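PDB 1ZUD: sulfur carrier protein ThiS adenylyltransferase from Escherichia coli, which catalyses the ATP-dependent adenylation of the C-terminal glycine carboxylate of the sulfur carrier protein ThiS in thiamine diphosphate biosynthesis. Local coordinates for residues Phe6-Arg11 against Gln93-Ile98; Asp60-Leu65 against Asp80-Gln85; Gly217-Phe222 against Arg230-Arg235. One frame throughout, in Å; residues are numbered along the deposited sequence. Where two conformers were deposited one is given.

Interaction 1. Residues Phe6-Arg11 against Gln93-Ile98; sequences FMRYSR and QLNPDI
Arg-8 lays its guanidinium flat against the side-chain amide of Asn-95, the two planes only 5° apart, with Asn-95 OD1 over the centre of the guanidinium and 3.5 Å from Arg-8 CZ. With CG anti to the backbone N (chi1 172°), the arginine runs toward 93-98, and a bend at chi3 turns its head onto the amide. From its edge Arg-8 NH1 donates to Leu-94 O (3.1 Å), a carbonyl at the end of helix 83-94. Both ends of the amide are held: Asn-95 ND2 gives a nearly straight bond (164°) to Tyr-9 OH at 3.0 Å and another to Ala-48 O, while Asn-95 OD1 takes the amide of Asp-97 in an Asx turn. With an alanine here, Tyr-9 OH and Ala-48 O would probably lose their donor, and one guanidinium face its stacked amide. This buried part is close-fitting; toward the exposed Pro-96 and partly exposed Asp-97 it loosens. There Arg-8 NE and Asp-97 OD2 stand 4.0 Å apart, beyond a salt bridge; a water links Arg-8 NH2 to the carboxylate, which pairs with Arg-4. One amide thus serves as donor, acceptor and stacking surface, fixing the turn after helix 83-94 against helix 3-8 and Tyr-9.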
loop_
_atom_site.group_PDB
_atom_site.type_symbol
_atom_site.label_atom_id
_atom_site.label_comp_id
_atom_site.label_asym_id
_atom_site.label_seq_id
_atom_site.Cartn_x
_atom_site.Cartn_y
_atom_site.Cartn_z
ATOM N N PHE C 6 -22.563 -6.905 14.162
ATOM C CA PHE C 6 -22.565 -7.960 13.154
ATOM C C PHE C 6 -22.682 -7.400 11.714
ATOM O O PHE C 6 -21.948 -7.788 10.798
ATOM C CB PHE C 6 -23.694 -8.961 13.460
ATOM C CG PHE C 6 -23.579 -10.200 12.675
ATOM C CD1 PHE C 6 -24.347 -10.394 11.544
ATOM C CD2 PHE C 6 -22.579 -11.116 12.976
ATOM C CE1 PHE C 6 -24.109 -11.500 10.703
ATOM C CE2 PHE C 6 -22.328 -12.214 12.150
ATOM C CZ PHE C 6 -23.085 -12.410 11.017
ATOM N N MET C 7 -23.575 -6.429 11.525
ATOM C CA MET C 7 -23.773 -5.801 10.230
ATOM C C MET C 7 -22.584 -4.943 9.808
ATOM O O MET C 7 -22.091 -4.989 8.658
ATOM C CB MET C 7 -25.019 -4.890 10.278
ATOM C CG MET C 7 -26.340 -5.661 10.194
ATOM S SD MET C 7 -26.549 -6.533 8.606
ATOM C CE MET C 7 -25.425 -5.562 7.372
ATOM N N ARG C 8 -22.105 -4.172 10.755
ATOM C CA ARG C 8 -20.997 -3.260 10.492
ATOM C C ARG C 8 -19.749 -4.019 10.058
ATOM O O ARG C 8 -19.070 -3.628 9.094
ATOM C CB ARG C 8 -20.707 -2.440 11.763
ATOM C CG ARG C 8 -19.430 -1.580 11.682
ATOM C CD ARG C 8 -19.124 -0.909 13.036
ATOM N NE ARG C 8 -20.017 0.220 13.289
ATOM C CZ ARG C 8 -19.873 1.421 12.729
ATOM N NH1 ARG C 8 -18.878 1.647 11.889
ATOM N NH2 ARG C 8 -20.717 2.406 13.019
ATOM N N TYR C 9 -19.441 -5.114 10.756
ATOM C CA TYR C 9 -18.227 -5.898 10.422
ATOM C C TYR C 9 -18.459 -7.082 9.500
ATOM O O TYR C 9 -17.566 -7.924 9.287
ATOM C CB TYR C 9 -17.594 -6.408 11.714
ATOM C CG TYR C 9 -17.392 -5.275 12.682
ATOM C CD1 TYR C 9 -17.980 -5.295 13.957
ATOM C CD2 TYR C 9 -16.578 -4.194 12.332
ATOM C CE1 TYR C 9 -17.750 -4.256 14.876
ATOM C CE2 TYR C 9 -16.348 -3.167 13.233
ATOM C CZ TYR C 9 -16.930 -3.195 14.487
ATOM O OH TYR C 9 -16.728 -2.136 15.337
ATOM N N SER C 10 -19.644 -7.121 8.914
ATOM C CA SER C 10 -20.002 -8.256 8.083
ATOM C C SER C 10 -19.038 -8.668 6.985
ATOM O O SER C 10 -18.784 -9.866 6.829
ATOM C CB SER C 10 -21.414 -8.044 7.494
ATOM O OG SER C 10 -21.457 -6.911 6.674
ATOM N N ARG C 11 -18.435 -7.715 6.265
ATOM C CA ARG C 11 -17.595 -8.126 5.172
ATOM C C ARG C 11 -16.267 -8.731 5.583
ATOM O O ARG C 11 -15.612 -9.364 4.788
ATOM C CB ARG C 11 -17.375 -6.979 4.166
ATOM C CG ARG C 11 -18.669 -6.532 3.430
ATOM C CD ARG C 11 -19.383 -7.685 2.698
ATOM N NE ARG C 11 -20.580 -7.241 1.951
ATOM C CZ ARG C 11 -21.780 -6.996 2.481
ATOM N NH1 ARG C 11 -22.012 -7.147 3.788
ATOM N NH2 ARG C 11 -22.768 -6.574 1.692
ATOM N N GLN C 93 -17.152 9.479 14.404
ATOM C CA GLN C 93 -18.197 9.672 13.381
ATOM C C GLN C 93 -18.233 8.430 12.489
ATOM O O GLN C 93 -19.302 7.981 12.025
ATOM C CB GLN C 93 -17.873 10.897 12.511
ATOM C CG GLN C 93 -18.256 12.233 13.139
ATOM C CD GLN C 93 -17.635 13.413 12.429
ATOM O OE1 GLN C 93 -17.555 13.448 11.201
ATOM N NE2 GLN C 93 -17.193 14.398 13.203
ATOM N N LEU C 94 -17.049 7.880 12.224
ATOM C CA LEU C 94 -16.963 6.686 11.400
ATOM C C LEU C 94 -17.516 5.484 12.180
ATOM O O LEU C 94 -18.322 4.680 11.686
ATOM C CB LEU C 94 -15.487 6.444 11.036
ATOM C CG LEU C 94 -15.207 5.139 10.289
ATOM C CD1 LEU C 94 -15.839 5.158 8.880
ATOM C CD2 LEU C 94 -13.687 4.951 10.225
ATOM N N ASN C 95 -17.074 5.381 13.432
ATOM C CA ASN C 95 -17.454 4.269 14.275
ATOM C C ASN C 95 -17.610 4.698 15.755
ATOM O O ASN C 95 -16.666 4.664 16.545
ATOM C CB ASN C 95 -16.417 3.129 14.133
ATOM C CG ASN C 95 -16.886 1.818 14.796
ATOM O OD1 ASN C 95 -17.866 1.814 15.528
ATOM N ND2 ASN C 95 -16.167 0.704 14.549
ATOM N N PRO C 96 -18.845 5.054 16.149
ATOM C CA PRO C 96 -19.170 5.483 17.514
ATOM C C PRO C 96 -19.278 4.348 18.506
ATOM O O PRO C 96 -19.576 4.575 19.654
ATOM C CB PRO C 96 -20.524 6.194 17.348
ATOM C CG PRO C 96 -21.188 5.410 16.229
ATOM C CD PRO C 96 -20.024 5.112 15.255
ATOM N N ASP C 97 -19.026 3.123 18.068
ATOM C CA ASP C 97 -19.167 1.964 18.942
ATOM C C ASP C 97 -17.875 1.425 19.539
ATOM O O ASP C 97 -17.864 0.436 20.260
ATOM C CB ASP C 97 -19.908 0.846 18.180
ATOM C CG ASP C 97 -21.345 1.268 17.805
ATOM O OD1 ASP C 97 -21.920 2.044 18.582
ATOM O OD2 ASP C 97 -21.890 0.839 16.774
ATOM N N ILE C 98 -16.766 2.065 19.264
ATOM C CA ILE C 98 -15.537 1.568 19.883
ATOM C C ILE C 98 -15.000 2.654 20.818
ATOM O O ILE C 98 -15.485 3.794 20.768
ATOM C CB ILE C 98 -14.491 1.157 18.810
ATOM C CG1 ILE C 98 -14.294 2.286 17.786
ATOM C CG2 ILE C 98 -14.936 -0.168 18.158
ATOM C CD1 ILE C 98 -13.177 2.002 16.793
HETATM O O HOH W 1 -22.700 2.360 14.597
#

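Interaction 2. Residues Asp60-Leu65 against Asp80-Gln85; sequences DDDVHL and DRPKSQ
Val-63 O is gripped twice, by the backbone amide of Asp-80 at 2.8 Å and by a water that also donates to Asp-80 OD1 and lies close to His-64 ND1. One residue on, Arg-81 O receives Val-63 N at 2.8 Å, and further along Lys-83 N points almost straight (171°) at Asp-61 O, which also takes a bond from Gln-104 NE2. These three backbone bonds tie the two segments together around a single bridge between Asp-62 and Pro-82. Beside them the CA of Asp-62 comes within 3.2 Å of Arg-81 O in a CA-H...O contact, and its carboxylate lies against Pro-82, OD1 over the proline CA.

The side-chain part belongs to Lys-83. Its chain runs extended beyond CG alongside the backbone of 60-65: CG meets Val-63 CG2 at 3.8 Å, and CE passes Asp-62 O and the CB of Asp-61. Val-63 presents CG2 to it because that methyl stands anti to the carbonyl carbon, with CG1 anti to the backbone N (chi1 180°). At the far end Lys-83 NZ bonds to Gln-71 OE1, more weakly to Asn-67 OD1, and to a water at 2.7 Å that donates to Asp-61 OD1. The direct gap from Lys-83 NZ to Asp-61 OD1 is 4.3 Å, so these opposite charges meet through solvent.

Arg-81 NH2 donates in plane to a lone pair of Gln-85 OE1, four residues on, in the first turn of helix 83-94, and also to Gln-89. Lys-83 is an ATP-binding residue, and Asp-59, another, lies next to Asp-61. Backbone bonds therefore fix where the lysine starts, and Val-63 with the amide oxygens of Gln-71 and Asn-67 probably helps to place the ammonium group for ATP.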
loop_
_atom_site.group_PDB
_atom_site.type_symbol
_atom_site.label_atom_id
_atom_site.label_comp_id
_atom_site.label_asym_id
_atom_site.label_seq_id
_atom_site.Cartn_x
_atom_site.Cartn_y
_atom_site.Cartn_z
ATOM N N ASP C 60 1.311 15.252 19.354
ATOM C CA ASP C 60 1.423 16.539 19.999
ATOM C C ASP C 60 1.225 17.732 19.054
ATOM O O ASP C 60 1.447 18.845 19.486
ATOM C CB ASP C 60 2.779 16.671 20.690
ATOM C CG ASP C 60 3.936 16.741 19.692
ATOM O OD1 ASP C 60 3.748 16.428 18.483
ATOM O OD2 ASP C 60 5.048 17.109 20.125
ATOM N N ASP C 61 0.801 17.519 17.801
ATOM C CA ASP C 61 0.655 18.630 16.850
ATOM C C ASP C 61 -0.773 19.153 16.696
ATOM O O ASP C 61 -1.680 18.545 17.179
ATOM C CB ASP C 61 1.121 18.192 15.468
ATOM C CG ASP C 61 2.630 18.003 15.391
ATOM O OD1 ASP C 61 3.070 16.920 14.940
ATOM O OD2 ASP C 61 3.374 18.943 15.767
ATOM N N ASP C 62 -0.922 20.297 16.023
ATOM C CA ASP C 62 -2.220 20.892 15.683
ATOM C C ASP C 62 -2.315 20.741 14.139
ATOM O O ASP C 62 -1.302 20.662 13.451
ATOM C CB ASP C 62 -2.268 22.402 16.050
ATOM C CG ASP C 62 -2.390 22.647 17.583
ATOM O OD1 ASP C 62 -2.929 21.792 18.326
ATOM O OD2 ASP C 62 -1.948 23.716 18.057
ATOM N N VAL C 63 -3.514 20.703 13.586
ATOM C CA VAL C 63 -3.621 20.574 12.146
ATOM C C VAL C 63 -3.109 21.834 11.421
ATOM O O VAL C 63 -3.395 22.967 11.822
ATOM C CB VAL C 63 -5.082 20.277 11.745
ATOM C CG1 VAL C 63 -5.183 20.154 10.218
ATOM C CG2 VAL C 63 -5.571 18.947 12.498
ATOM N N HIS C 64 -2.356 21.642 10.339
ATOM C CA HIS C 64 -1.837 22.779 9.557
ATOM C C HIS C 64 -2.321 22.540 8.149
ATOM O O HIS C 64 -2.500 21.388 7.758
ATOM C CB HIS C 64 -0.305 22.806 9.598
ATOM C CG HIS C 64 0.253 22.896 10.986
ATOM N ND1 HIS C 64 -0.037 23.940 11.841
ATOM C CD2 HIS C 64 1.030 22.037 11.692
ATOM C CE1 HIS C 64 0.529 23.716 13.016
ATOM N NE2 HIS C 64 1.180 22.567 12.951
ATOM N N LEU C 65 -2.440 23.608 7.348
ATOM C CA LEU C 65 -2.941 23.458 5.990
ATOM C C LEU C 65 -2.085 22.499 5.158
ATOM O O LEU C 65 -2.618 21.716 4.376
ATOM C CB LEU C 65 -3.001 24.847 5.296
ATOM C CG LEU C 65 -3.213 24.852 3.789
ATOM C CD1 LEU C 65 -4.606 24.204 3.458
ATOM C CD2 LEU C 65 -3.114 26.305 3.288
ATOM N N ASP C 80 -5.602 24.350 12.850
ATOM C CA ASP C 80 -5.288 24.936 14.148
ATOM C C ASP C 80 -5.823 24.177 15.358
ATOM O O ASP C 80 -5.517 24.520 16.483
ATOM C CB ASP C 80 -5.701 26.422 14.244
ATOM C CG ASP C 80 -4.912 27.320 13.299
ATOM O OD1 ASP C 80 -3.751 26.993 12.963
ATOM O OD2 ASP C 80 -5.459 28.372 12.894
ATOM N N ARG C 81 -6.579 23.116 15.137
ATOM C CA ARG C 81 -7.085 22.337 16.260
ATOM C C ARG C 81 -6.129 21.160 16.597
ATOM O O ARG C 81 -5.386 20.695 15.719
ATOM C CB ARG C 81 -8.489 21.868 15.907
ATOM C CG ARG C 81 -9.483 23.042 15.584
ATOM C CD ARG C 81 -10.894 22.426 15.269
ATOM N NE ARG C 81 -11.366 21.557 16.373
ATOM C CZ ARG C 81 -12.152 20.481 16.229
ATOM N NH1 ARG C 81 -12.578 20.124 15.021
ATOM N NH2 ARG C 81 -12.480 19.725 17.279
ATOM N N PRO C 82 -6.119 20.684 17.864
ATOM C CA PRO C 82 -5.231 19.568 18.300
ATOM C C PRO C 82 -5.498 18.274 17.514
ATOM O O PRO C 82 -6.630 17.833 17.449
ATOM C CB PRO C 82 -5.568 19.391 19.792
ATOM C CG PRO C 82 -6.298 20.746 20.169
ATOM C CD PRO C 82 -7.048 21.106 18.944
ATOM N N LYS C 83 -4.440 17.644 16.972
ATOM C CA LYS C 83 -4.624 16.451 16.161
ATOM C C LYS C 83 -5.287 15.269 16.830
ATOM O O LYS C 83 -6.128 14.603 16.205
ATOM C CB LYS C 83 -3.305 15.994 15.520
ATOM C CG LYS C 83 -2.980 16.732 14.240
ATOM C CD LYS C 83 -1.730 16.169 13.566
ATOM C CE LYS C 83 -1.261 17.160 12.529
ATOM N NZ LYS C 83 0.020 16.766 11.862
ATOM N N SER C 84 -4.918 14.973 18.076
ATOM C CA SER C 84 -5.533 13.809 18.735
ATOM C C SER C 84 -7.033 14.033 19.012
ATOM O O SER C 84 -7.856 13.110 18.899
ATOM C CB SER C 84 -4.752 13.434 20.022
ATOM O OG SER C 84 -5.014 14.330 21.080
ATOM N N GLN C 85 -7.403 15.270 19.320
ATOM C CA GLN C 85 -8.814 15.580 19.586
ATOM C C GLN C 85 -9.645 15.483 18.317
ATOM O O GLN C 85 -10.738 14.896 18.320
ATOM C CB GLN C 85 -8.930 16.986 20.182
ATOM C CG GLN C 85 -10.358 17.592 20.199
ATOM C CD GLN C 85 -10.355 19.068 20.668
ATOM O OE1 GLN C 85 -11.006 19.929 20.060
ATOM N NE2 GLN C 85 -9.623 19.352 21.740
HETATM O O HOH W 2 1.508 15.050 13.317
HETATM O O HOH W 3 -1.980 25.364 12.280
#

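Interaction 3. Residues Gly217-Phe222 against Arg230-Arg235; sequences GELRLF and RSLALR
Leu-221 and Leu-232 meet methyl to methyl at the apolar centre, CD1 against CD1 at 3.6 Å, their side chains crossing at about a right angle. Both carry CG anti to the carbonyl carbon (chi1 -51° and -53°), which brings these two diagonal neighbours together on one face of the sheet. Leu-219 shares that face: its CD2 lies 4.2 Å from Leu-232 CD1, and its CB meets Leu-234 CD2 at 3.9 Å. Leu-234 then folds over the chain at Gly-217, its CD1 resting against the glycine carbonyl carbon and Glu-218 N. Met-159 and Leu-173 cover Leu-219 and Leu-234 from within the chain, and Phe-60 of the ThiS chain packs on Leu-219.

The backbones hold this layer in antiparallel register, with their directions 157° apart. Leu-219 and Leu-232 form a hydrogen-bonded pair, Leu-219 N to Leu-232 O at 2.7 Å and the return bond nearly as short; Leu-221 and Arg-230 form the next. Past the strand, Leu-234 N still reaches Gly-217 O, but from above the carbonyl plane.

Outward, the apolar face ends at Arg-230, whose CG crosses near Leu-221 CB (4.0 Å) and whose NH2 makes a salt bridge with Asp-7 of the ThiS chain. The other face, with Glu-218, Arg-220, Ser-231 and Ala-233, carries the polar groups. Glu-218 CG lies 4.0 Å from Ser-231 CB, and a water 2.6 Å from Ser-231 OG gives a weak bond to Glu-218 OE1. Arg-220 passes its CG beside Ser-231 OG and pairs its guanidinium with Glu-204 of helix 191-210.

Together these contacts make an antiparallel beta hairpin, strands 218-223 and 228-233, at one edge of the chain's mixed sheet, where it offers a surface to ThiS.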
loop_
_atom_site.group_PDB
_atom_site.type_symbol
_atom_site.label_atom_id
_atom_site.label_comp_id
_atom_site.label_asym_id
_atom_site.label_seq_id
_atom_site.Cartn_x
_atom_site.Cartn_y
_atom_site.Cartn_z
ATOM N N GLY C 217 9.432 -9.994 11.417
ATOM C CA GLY C 217 10.898 -10.009 11.421
ATOM C C GLY C 217 11.496 -9.935 10.030
ATOM O O GLY C 217 12.549 -10.505 9.714
ATOM N N GLU C 218 10.805 -9.164 9.205
ATOM C CA GLU C 218 11.137 -8.966 7.817
ATOM C C GLU C 218 11.105 -7.449 7.544
ATOM O O GLU C 218 10.139 -6.810 7.914
ATOM C CB GLU C 218 10.008 -9.660 7.087
ATOM C CG GLU C 218 10.113 -9.975 5.669
ATOM C CD GLU C 218 8.893 -10.825 5.265
ATOM O OE1 GLU C 218 7.733 -10.352 5.461
ATOM O OE2 GLU C 218 9.101 -11.957 4.767
ATOM N N LEU C 219 12.130 -6.875 6.909
ATOM C CA LEU C 219 12.094 -5.465 6.592
ATOM C C LEU C 219 11.539 -5.382 5.142
ATOM O O LEU C 219 12.053 -6.045 4.246
ATOM C CB LEU C 219 13.502 -4.837 6.673
ATOM C CG LEU C 219 13.601 -3.405 6.148
ATOM C CD1 LEU C 219 12.775 -2.491 7.079
ATOM C CD2 LEU C 219 15.074 -2.952 6.073
ATOM N N ARG C 220 10.430 -4.647 4.958
ATOM C CA ARG C 220 9.819 -4.505 3.641
ATOM C C ARG C 220 10.110 -3.090 3.123
ATOM O O ARG C 220 9.842 -2.109 3.792
ATOM C CB ARG C 220 8.333 -4.816 3.774
ATOM C CG ARG C 220 8.132 -6.306 4.063
ATOM C CD ARG C 220 6.838 -6.613 4.810
ATOM N NE ARG C 220 5.656 -6.183 4.041
ATOM C CZ ARG C 220 4.406 -6.214 4.506
ATOM N NH1 ARG C 220 4.144 -6.668 5.742
ATOM N NH2 ARG C 220 3.413 -5.750 3.750
ATOM N N LEU C 221 10.703 -2.994 1.951
ATOM C CA LEU C 221 11.098 -1.699 1.393
ATOM C C LEU C 221 10.305 -1.449 0.108
ATOM O O LEU C 221 10.157 -2.323 -0.747
ATOM C CB LEU C 221 12.612 -1.667 1.082
ATOM C CG LEU C 221 13.540 -2.109 2.257
ATOM C CD1 LEU C 221 15.015 -2.176 1.758
ATOM C CD2 LEU C 221 13.472 -1.142 3.425
ATOM N N PHE C 222 9.791 -0.243 -0.006
ATOM C CA PHE C 222 8.978 0.098 -1.176
ATOM C C PHE C 222 9.623 1.253 -1.950
ATOM O O PHE C 222 9.996 2.256 -1.359
ATOM C CB PHE C 222 7.554 0.498 -0.686
ATOM C CG PHE C 222 6.607 0.932 -1.809
ATOM C CD1 PHE C 222 6.463 0.157 -2.949
ATOM C CD2 PHE C 222 5.861 2.093 -1.685
ATOM C CE1 PHE C 222 5.584 0.508 -3.989
ATOM C CE2 PHE C 222 4.949 2.484 -2.721
ATOM C CZ PHE C 222 4.816 1.695 -3.861
ATOM N N ARG C 230 10.837 -5.050 -1.873
ATOM C CA ARG C 230 11.804 -6.141 -1.598
ATOM C C ARG C 230 11.637 -6.436 -0.120
ATOM O O ARG C 230 11.238 -5.549 0.632
ATOM C CB ARG C 230 13.223 -5.753 -1.958
ATOM C CG ARG C 230 13.834 -4.713 -1.179
ATOM C CD ARG C 230 14.690 -3.878 -2.141
ATOM N NE ARG C 230 15.495 -4.754 -2.963
ATOM C CZ ARG C 230 16.232 -4.371 -4.001
ATOM N NH1 ARG C 230 16.280 -3.099 -4.380
ATOM N NH2 ARG C 230 16.939 -5.285 -4.634
ATOM N N SER C 231 11.880 -7.690 0.277
ATOM C CA SER C 231 11.741 -8.137 1.654
ATOM C C SER C 231 13.090 -8.631 2.096
ATOM O O SER C 231 13.683 -9.480 1.418
ATOM C CB SER C 231 10.735 -9.301 1.759
ATOM O OG SER C 231 9.396 -8.815 1.612
ATOM N N LEU C 232 13.565 -8.121 3.227
ATOM C CA LEU C 232 14.889 -8.531 3.750
ATOM C C LEU C 232 14.687 -9.165 5.120
ATOM O O LEU C 232 13.901 -8.669 5.925
ATOM C CB LEU C 232 15.801 -7.303 3.867
ATOM C CG LEU C 232 15.895 -6.513 2.551
ATOM C CD1 LEU C 232 16.638 -5.183 2.822
ATOM C CD2 LEU C 232 16.662 -7.379 1.474
ATOM N N ALA C 233 15.382 -10.271 5.379
ATOM C CA ALA C 233 15.237 -10.941 6.676
ATOM C C ALA C 233 16.035 -10.146 7.679
ATOM O O ALA C 233 17.237 -9.905 7.451
ATOM C CB ALA C 233 15.802 -12.413 6.578
ATOM N N LEU C 234 15.402 -9.744 8.792
ATOM C CA LEU C 234 16.080 -8.994 9.828
ATOM C C LEU C 234 17.030 -9.975 10.586
ATOM O O LEU C 234 16.912 -11.195 10.432
ATOM C CB LEU C 234 15.059 -8.403 10.819
ATOM C CG LEU C 234 14.246 -7.219 10.200
ATOM C CD1 LEU C 234 13.104 -6.820 11.109
ATOM C CD2 LEU C 234 15.208 -6.049 9.993
ATOM N N ARG C 235 17.947 -9.446 11.382
ATOM C CA ARG C 235 18.854 -10.342 12.147
ATOM C C ARG C 235 19.219 -9.647 13.446
ATOM O O ARG C 235 19.644 -8.494 13.441
ATOM C CB ARG C 235 20.148 -10.604 11.350
ATOM C CG ARG C 235 21.231 -11.431 12.095
ATOM C CD ARG C 235 21.058 -12.961 11.922
ATOM N NE ARG C 235 22.024 -13.752 12.714
ATOM C CZ ARG C 235 21.848 -14.156 13.983
ATOM N NH1 ARG C 235 20.734 -13.866 14.653
ATOM N NH2 ARG C 235 22.801 -14.857 14.599
HETATM O O HOH W 4 7.399 -9.948 2.785
#

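Overall arrangement
Along the chain, interaction 2 is nested within the loop that interaction 1 closes, and interaction 3 follows both. The first two share helix 83-94: interaction 2 sits at its start and interaction 1 at its end, their centres 26 Å apart. Interaction 3 lies across the centre of the chain, about 33 Å from each of the others by centres, on the hairpin ending the mixed sheet. Within one ThiF-family fold, interaction 1 thus marks a flank where the second subunit packs, interaction 2 the nucleotide-binding side, and interaction 3 an edge that meets ThiS and also touches that subunit. Leu-65 of interaction 2 packs on Arg-8 of the other subunit, so interactions 1 and 2 meet across the dimer.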